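Local coordinates for protein thermostable monoacylglycerol lipase (Bacillus, PDB 4LHE) that hydrolyses monoacylglycerols to glycerol and free fatty acids, as a thermostable lipase of the alpha/beta hydrolase fold, probably with a serine nucleophile, at residues E160-T164 and A165-Q169; A179-D182 and R183-C186; Y225-A228 and T229-Y232. One frame throughout, in Å; residues are numbered along the deposited sequence.

In the fold
All three contacts are local, a helix start and two turns at junctions of the alpha/beta hydrolase fold, and none touches another. Interactions 1 and 2 sit near the ends of helix 164-179: residues 160-169 run from strand 161-163 into its first turns, and residues 179-186 lead out of it toward strand 188-193. Both are partly buried, about 17 Å from the chain centre. Interaction 3, after strand 216-221, is the buried one, its centre about 12 Å from that point. Chemistry follows place: backbone capping with apolar contacts in interaction 1, a charged outer side backed by an apolar inner one in interaction 2, and in interaction 3 a buried carboxylate beside the probable catalytic histidine.

Interaction 1 of 3, residues E160-T164 and A165-Q169; sequences EKTPT and ASLLQ
Pro163 O faces the first turn of helix 164-179 and takes two weak backbone hydrogen bonds there, from Ser166 N at 3.0 Å and from Leu167 N at 3.3 Å. This is the N-cap residue, and its carbonyl serves two amides of the opening turn. One residue on, Thr164 O receives Leu168 N at 3.2 Å with an N-H...O angle of 157°, a sounder bond of the ordinary helical i to i+4 kind.

The van der Waals contacts lie round the same turn. Ser166 OG stands beside the proline ring, 3.7 Å from Pro163 CB; chi1 of -73° sets OG anti to the carbonyl carbon, beside the backbone N, which brings it there. Thr162 reaches past the proline with its methyl: CG2 is 4.0 Å from Leu167 CG, and the two side chains cross at about a right angle. Leu168 CD2 comes to 3.3 Å from Thr164 O, so one branch of that leucine lies against the carbonyl its own amide uses.

The threonine hydroxyls look elsewhere for polar partners. Thr162 OG1 is hydrogen-bonded to Ser144 OG, and Thr164 OG1 to Pro139 O. Strand 161-163 leads into helix 164-179 and pairs antiparallel with strand 141-143, both in the part of the chain that runs between core strands 115-119 and 188-193, consistent with the cap that alpha/beta hydrolases often carry there. Met65 of helix 62-67 packs on Pro163 and Ser166, Leu142 of the partner strand meets Leu167, and Phe29 comes in from a loop against Thr162, Ser166 and Leu167.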
loop_
_atom_site.group_PDB
_atom_site.type_symbol
_atom_site.label_atom_id
_atom_site.label_comp_id
_atom_site.label_asym_id
_atom_site.label_seq_id
_atom_site.Cartn_x
_atom_site.Cartn_y
_atom_site.Cartn_z
ATOM N N GLU A 160 13.711 10.668 -5.685
ATOM C CA GLU A 160 15.118 10.353 -5.413
ATOM C C GLU A 160 15.552 10.808 -4.019
ATOM O O GLU A 160 16.597 10.388 -3.515
ATOM C CB GLU A 160 16.021 10.977 -6.469
ATOM C CG GLU A 160 17.298 10.190 -6.713
ATOM C CD GLU A 160 17.468 9.833 -8.172
ATOM O OE1 GLU A 160 18.175 10.579 -8.889
ATOM O OE2 GLU A 160 16.886 8.813 -8.602
ATOM N N LYS A 161 14.748 11.671 -3.403
ATOM C CA LYS A 161 14.985 12.093 -2.025
ATOM C C LYS A 161 13.719 11.911 -1.178
ATOM O O LYS A 161 12.595 12.098 -1.670
ATOM C CB LYS A 161 15.484 13.549 -1.983
ATOM C CG LYS A 161 17.009 13.676 -1.874
ATOM C CD LYS A 161 17.484 15.136 -1.880
ATOM C CE LYS A 161 18.869 15.290 -1.227
ATOM N NZ LYS A 161 19.299 16.723 -1.083
ATOM N N THR A 162 13.901 11.520 0.080
ATOM C CA THR A 162 12.776 11.352 0.995
ATOM C C THR A 162 12.879 12.375 2.110
ATOM O O THR A 162 13.902 12.450 2.780
ATOM C CB THR A 162 12.760 9.943 1.602
ATOM O OG1 THR A 162 12.534 8.983 0.567
ATOM C CG2 THR A 162 11.664 9.825 2.629
ATOM N N PRO A 163 11.823 13.181 2.298
ATOM C CA PRO A 163 11.800 14.200 3.352
ATOM C C PRO A 163 11.749 13.504 4.690
ATOM O O PRO A 163 10.965 12.554 4.855
ATOM C CB PRO A 163 10.485 14.944 3.090
ATOM C CG PRO A 163 10.167 14.660 1.678
ATOM C CD PRO A 163 10.625 13.259 1.449
ATOM N N THR A 164 12.582 13.940 5.634
ATOM C CA THR A 164 12.667 13.221 6.891
ATOM C C THR A 164 11.471 13.571 7.748
ATOM O O THR A 164 11.090 12.818 8.645
ATOM C CB THR A 164 14.013 13.459 7.616
ATOM O OG1 THR A 164 14.052 14.779 8.155
ATOM C CG2 THR A 164 15.146 13.304 6.652
ATOM N N ALA A 165 10.855 14.709 7.448
ATOM C CA ALA A 165 9.592 15.058 8.073
ATOM C C ALA A 165 8.537 13.996 7.727
ATOM O O ALA A 165 7.668 13.688 8.547
ATOM C CB ALA A 165 9.142 16.421 7.602
ATOM N N SER A 166 8.613 13.452 6.507
ATOM C CA SER A 166 7.669 12.425 6.047
ATOM C C SER A 166 7.891 11.105 6.760
ATOM O O SER A 166 6.941 10.383 7.065
ATOM C CB SER A 166 7.788 12.214 4.528
ATOM O OG SER A 166 7.235 13.305 3.820
ATOM N N LEU A 167 9.151 10.775 7.009
ATOM C CA LEU A 167 9.463 9.560 7.750
ATOM C C LEU A 167 8.846 9.579 9.135
ATOM O O LEU A 167 8.351 8.559 9.601
ATOM C CB LEU A 167 10.970 9.353 7.834
ATOM C CG LEU A 167 11.593 8.955 6.501
ATOM C CD1 LEU A 167 13.097 8.951 6.613
ATOM C CD2 LEU A 167 11.095 7.583 6.094
ATOM N N LEU A 168 8.871 10.743 9.786
ATOM C CA LEU A 168 8.255 10.899 11.097
ATOM C C LEU A 168 6.774 10.571 10.994
ATOM O O LEU A 168 6.222 9.859 11.849
ATOM C CB LEU A 168 8.429 12.335 11.617
ATOM C CG LEU A 168 9.622 12.720 12.498
ATOM C CD1 LEU A 168 10.348 11.508 13.055
ATOM C CD2 LEU A 168 10.583 13.636 11.770
ATOM N N GLN A 169 6.140 11.088 9.940
ATOM C CA GLN A 169 4.706 10.890 9.721
ATOM C C GLN A 169 4.398 9.413 9.526
ATOM O O GLN A 169 3.420 8.887 10.079
ATOM C CB GLN A 169 4.237 11.690 8.502
ATOM C CG GLN A 169 4.243 13.201 8.703
ATOM C CD GLN A 169 3.109 13.680 9.592
ATOM O OE1 GLN A 169 2.059 13.047 9.665
ATOM N NE2 GLN A 169 3.314 14.814 10.268
#

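Interaction 2 of 3, residues A179-D182 and R183-C186; sequences AKLD and RIVC
Leu181 and Ile184 make the buried, inward part of this turn. Their side chains lie next to each other, pointing the same way, with Leu181 CD2 4.1 Å from Ile184 CD1. The backbone here is drawn tight: Ile184 N gives a hydrogen bond of 2.8 Å to Leu181 O, nearly straight at 164°, although the donor stands above the carbonyl plane. Ile184 CB packs 3.3 Å from that same Leu181 O. Ala107 and Glu108 of helix 98-109 and Ile116 of strand 115-119 pack against Ile184.

A second bond of the same i to i+3 spacing, Arg183 N to Lys180 O at 3.0 Å, makes the piece a short 3-10 turn. It leads from helix 164-179 to strand 188-193, the helix-to-strand half of a beta-alpha-beta crossover between the parallel strands 115-119 and 188-193.

The outer side is charged and more open to solvent: Asp182 and Arg183 are exposed, Lys180 partly so. Asp182 OD2 forms a salt bridge of 2.8 Å with Arg183 NH1, the carboxylate and guanidinium planes standing 76° apart, so the acid meets the group through one oxygen. Lys180 folds back alongside Arg183, bent at chi2 (-74°) and at both later torsions, which lays CE over one face of the guanidinium, 3.2 Å from Arg183 NH2. With an alanine here the methylenes over that face are gone, and the arginine head would probably be freer to turn away from Asp182. Lys180 NZ is 3.7 Å from Arg183 NH2, a proximity of like charges that Asp182 may partly offset.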
loop_
_atom_site.group_PDB
_atom_site.type_symbol
_atom_site.label_atom_id
_atom_site.label_comp_id
_atom_site.label_asym_id
_atom_site.label_seq_id
_atom_site.Cartn_x
_atom_site.Cartn_y
_atom_site.Cartn_z
ATOM N N ALA A 179 -1.133 -0.673 16.687
ATOM C CA ALA A 179 -1.857 -0.639 17.956
ATOM C C ALA A 179 -3.283 -1.158 17.810
ATOM O O ALA A 179 -3.824 -1.800 18.721
ATOM C CB ALA A 179 -1.866 0.780 18.521
ATOM N N LYS A 180 -3.889 -0.887 16.658
ATOM C CA LYS A 180 -5.299 -1.173 16.475
ATOM C C LYS A 180 -5.601 -2.377 15.587
ATOM O O LYS A 180 -6.704 -2.460 15.068
ATOM C CB LYS A 180 -6.006 0.059 15.907
ATOM C CG LYS A 180 -5.977 1.283 16.806
ATOM C CD LYS A 180 -6.934 1.121 17.974
ATOM C CE LYS A 180 -6.193 0.998 19.307
ATOM N NZ LYS A 180 -5.972 2.323 19.960
ATOM N N LEU A 181 -4.655 -3.307 15.430
ATOM C CA LEU A 181 -4.867 -4.497 14.586
ATOM C C LEU A 181 -6.103 -5.305 14.984
ATOM O O LEU A 181 -6.863 -5.781 14.131
ATOM C CB LEU A 181 -3.622 -5.393 14.582
ATOM C CG LEU A 181 -2.453 -4.825 13.768
ATOM C CD1 LEU A 181 -1.204 -5.684 13.842
ATOM C CD2 LEU A 181 -2.881 -4.623 12.304
ATOM N N ASP A 182 -6.307 -5.432 16.291
ATOM C CA ASP A 182 -7.442 -6.153 16.865
ATOM C C ASP A 182 -8.810 -5.672 16.356
ATOM O O ASP A 182 -9.800 -6.405 16.430
ATOM C CB ASP A 182 -7.375 -6.025 18.388
ATOM C CG ASP A 182 -7.241 -4.583 18.834
ATOM O OD1 ASP A 182 -6.092 -4.083 18.934
ATOM O OD2 ASP A 182 -8.290 -3.943 19.064
ATOM N N ARG A 183 -8.865 -4.445 15.840
ATOM C CA ARG A 183 -10.097 -3.903 15.255
ATOM C C ARG A 183 -10.471 -4.584 13.931
ATOM O O ARG A 183 -11.613 -4.485 13.476
ATOM C CB ARG A 183 -9.959 -2.392 15.009
ATOM C CG ARG A 183 -9.423 -1.562 16.197
ATOM C CD ARG A 183 -10.527 -1.128 17.168
ATOM N NE ARG A 183 -10.084 -0.087 18.109
ATOM C CZ ARG A 183 -9.672 -0.317 19.358
ATOM N NH1 ARG A 183 -9.638 -1.558 19.831
ATOM N NH2 ARG A 183 -9.293 0.694 20.140
ATOM N N ILE A 184 -9.502 -5.255 13.306
ATOM C CA ILE A 184 -9.713 -5.876 11.998
ATOM C C ILE A 184 -10.328 -7.271 12.125
ATOM O O ILE A 184 -9.725 -8.160 12.714
ATOM C CB ILE A 184 -8.390 -5.984 11.202
ATOM C CG1 ILE A 184 -7.782 -4.600 10.975
ATOM C CG2 ILE A 184 -8.638 -6.632 9.863
ATOM C CD1 ILE A 184 -6.410 -4.638 10.268
ATOM N N VAL A 185 -11.517 -7.469 11.555
ATOM C CA VAL A 185 -12.153 -8.784 11.609
ATOM C C VAL A 185 -12.471 -9.424 10.238
ATOM O O VAL A 185 -13.008 -10.542 10.187
ATOM C CB VAL A 185 -13.448 -8.753 12.464
ATOM C CG1 VAL A 185 -13.175 -8.190 13.854
ATOM C CG2 VAL A 185 -14.523 -7.959 11.757
ATOM N N CYS A 186 -12.150 -8.740 9.137
ATOM C CA CYS A 186 -12.496 -9.268 7.818
ATOM C C CYS A 186 -11.446 -10.266 7.357
ATOM O O CYS A 186 -10.337 -10.296 7.907
ATOM C CB CYS A 186 -12.641 -8.129 6.810
ATOM S SG CYS A 186 -11.113 -7.223 6.519
#

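Interaction 3 of 3, residues Y225-A228 and T229-Y232; sequences YHVA and TLDY. With SO4 (sulfate ion), chain D.
Asp231 turns back across its loop to hold the amide of Tyr225. Its CB rests against the carbonyl of Val227, 3.6 Å from Val227 O, and lies nearly as close to Ala228 O. CG carries the carboxylate past this turn to the Tyr225 amide. There OD2 accepts Tyr225 N at 2.8 Å with an angle of 160°, on its anti side and 33° out of the carboxylate plane; Lys150 N is a second donor to the same oxygen. At the other corner, Asp231 OD1 takes Tyr232 N weakly at 3.0 Å, and Asn151 N as well. Four backbone N-H groups, one of them weakly bound, grip this buried carboxylate and should hold its rotation.

The turn behind it is tied by Leu230 N to Val227 O at 3.2 Å and by a weak bond from Asp231 N to Ala228 O. Val227, centre of an inverse gamma turn, lies side by side with Leu230, CG1 to CD1 3.9 Å.

The CB of His226 points away from residues 229-232. With CG anti to the backbone N (chi1 -174°), its ring presents NE2 edge-on to a sulfate, giving a hydrogen bond of 2.8 Å to O3, while ND1 is bonded to Asp196. The sulfate, probably from the crystallisation liquor, is also held by Ser97 OG and by the amides of Phe29 and Thr30. An anion bound between histidine, serine and backbone amides is consistent with a Ser97-His226-Asp196 triad and a nearby oxyanion hole, and the Asp231 carboxylate, bonded to the amide just before His226, probably helps to hold the loop that carries it.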
loop_
_atom_site.group_PDB
_atom_site.type_symbol
_atom_site.label_atom_id
_atom_site.label_comp_id
_atom_site.label_asym_id
_atom_site.label_seq_id
_atom_site.Cartn_x
_atom_site.Cartn_y
_atom_site.Cartn_z
ATOM N N TYR A 225 11.548 -9.123 -4.640
ATOM C CA TYR A 225 11.986 -8.291 -3.534
ATOM C C TYR A 225 10.831 -7.359 -3.164
ATOM O O TYR A 225 9.697 -7.540 -3.627
ATOM C CB TYR A 225 13.146 -7.384 -3.938
ATOM C CG TYR A 225 14.410 -8.103 -4.352
ATOM C CD1 TYR A 225 14.632 -9.433 -4.007
ATOM C CD2 TYR A 225 15.386 -7.440 -5.094
ATOM C CE1 TYR A 225 15.799 -10.082 -4.401
ATOM C CE2 TYR A 225 16.546 -8.076 -5.490
ATOM C CZ TYR A 225 16.749 -9.392 -5.138
ATOM O OH TYR A 225 17.912 -10.014 -5.538
ATOM N N HIS A 226 11.127 -6.364 -2.340
ATOM C CA HIS A 226 10.091 -5.500 -1.773
ATOM C C HIS A 226 8.938 -5.069 -2.675
ATOM O O HIS A 226 7.769 -5.195 -2.295
ATOM C CB HIS A 226 10.716 -4.246 -1.184
ATOM C CG HIS A 226 9.739 -3.375 -0.459
ATOM N ND1 HIS A 226 8.924 -3.856 0.543
ATOM C CD2 HIS A 226 9.453 -2.055 -0.576
ATOM C CE1 HIS A 226 8.181 -2.869 1.017
ATOM N NE2 HIS A 226 8.483 -1.766 0.354
ATOM N N VAL A 227 9.270 -4.528 -3.841
ATOM C CA VAL A 227 8.256 -3.975 -4.750
ATOM C C VAL A 227 7.605 -5.105 -5.541
ATOM O O VAL A 227 7.709 -5.160 -6.764
ATOM C CB VAL A 227 8.869 -2.978 -5.725
ATOM C CG1 VAL A 227 7.762 -2.194 -6.472
ATOM C CG2 VAL A 227 9.761 -2.014 -4.970
ATOM N N ALA A 228 6.938 -6.006 -4.822
ATOM C CA ALA A 228 6.480 -7.291 -5.366
ATOM C C ALA A 228 5.419 -7.160 -6.480
ATOM O O ALA A 228 5.303 -8.025 -7.343
ATOM C CB ALA A 228 5.961 -8.168 -4.213
ATOM N N THR A 229 4.660 -6.063 -6.456
ATOM C CA THR A 229 3.565 -5.842 -7.404
ATOM C C THR A 229 4.086 -5.600 -8.816
ATOM O O THR A 229 3.351 -5.734 -9.801
ATOM C CB THR A 229 2.714 -4.639 -6.973
ATOM O OG1 THR A 229 3.573 -3.503 -6.773
ATOM C CG2 THR A 229 1.970 -4.936 -5.667
ATOM N N LEU A 230 5.357 -5.224 -8.912
ATOM C CA LEU A 230 5.983 -5.004 -10.206
ATOM C C LEU A 230 7.011 -6.096 -10.508
ATOM O O LEU A 230 7.589 -6.123 -11.604
ATOM C CB LEU A 230 6.698 -3.658 -10.221
ATOM C CG LEU A 230 5.900 -2.364 -10.095
ATOM C CD1 LEU A 230 6.861 -1.181 -10.109
ATOM C CD2 LEU A 230 4.930 -2.246 -11.214
ATOM N N ASP A 231 7.249 -6.980 -9.540
ATOM C CA ASP A 231 8.340 -7.960 -9.637
ATOM C C ASP A 231 7.888 -9.267 -10.294
ATOM O O ASP A 231 6.761 -9.364 -10.803
ATOM C CB ASP A 231 8.923 -8.234 -8.244
ATOM C CG ASP A 231 10.438 -8.329 -8.244
ATOM O OD1 ASP A 231 11.036 -8.581 -9.320
ATOM O OD2 ASP A 231 11.041 -8.118 -7.164
ATOM N N TYR A 232 8.752 -10.279 -10.272
ATOM C CA TYR A 232 8.450 -11.549 -10.948
ATOM C C TYR A 232 7.209 -12.277 -10.409
ATOM O O TYR A 232 6.556 -13.022 -11.139
ATOM C CB TYR A 232 9.668 -12.487 -10.918
ATOM C CG TYR A 232 10.828 -12.047 -11.786
ATOM C CD1 TYR A 232 10.692 -11.932 -13.170
ATOM C CD2 TYR A 232 12.071 -11.773 -11.225
ATOM C CE1 TYR A 232 11.760 -11.539 -13.961
ATOM C CE2 TYR A 232 13.132 -11.373 -12.003
ATOM C CZ TYR A 232 12.975 -11.263 -13.369
ATOM O OH TYR A 232 14.052 -10.875 -14.138
HETATM S S SO4 D . 7.189 1.779 -0.050
HETATM O O1 SO4 D . 7.668 3.095 -0.466
HETATM O O2 SO4 D . 6.669 1.046 -1.224
HETATM O O3 SO4 D . 8.305 1.021 0.516
HETATM O O4 SO4 D . 6.170 1.984 0.982
#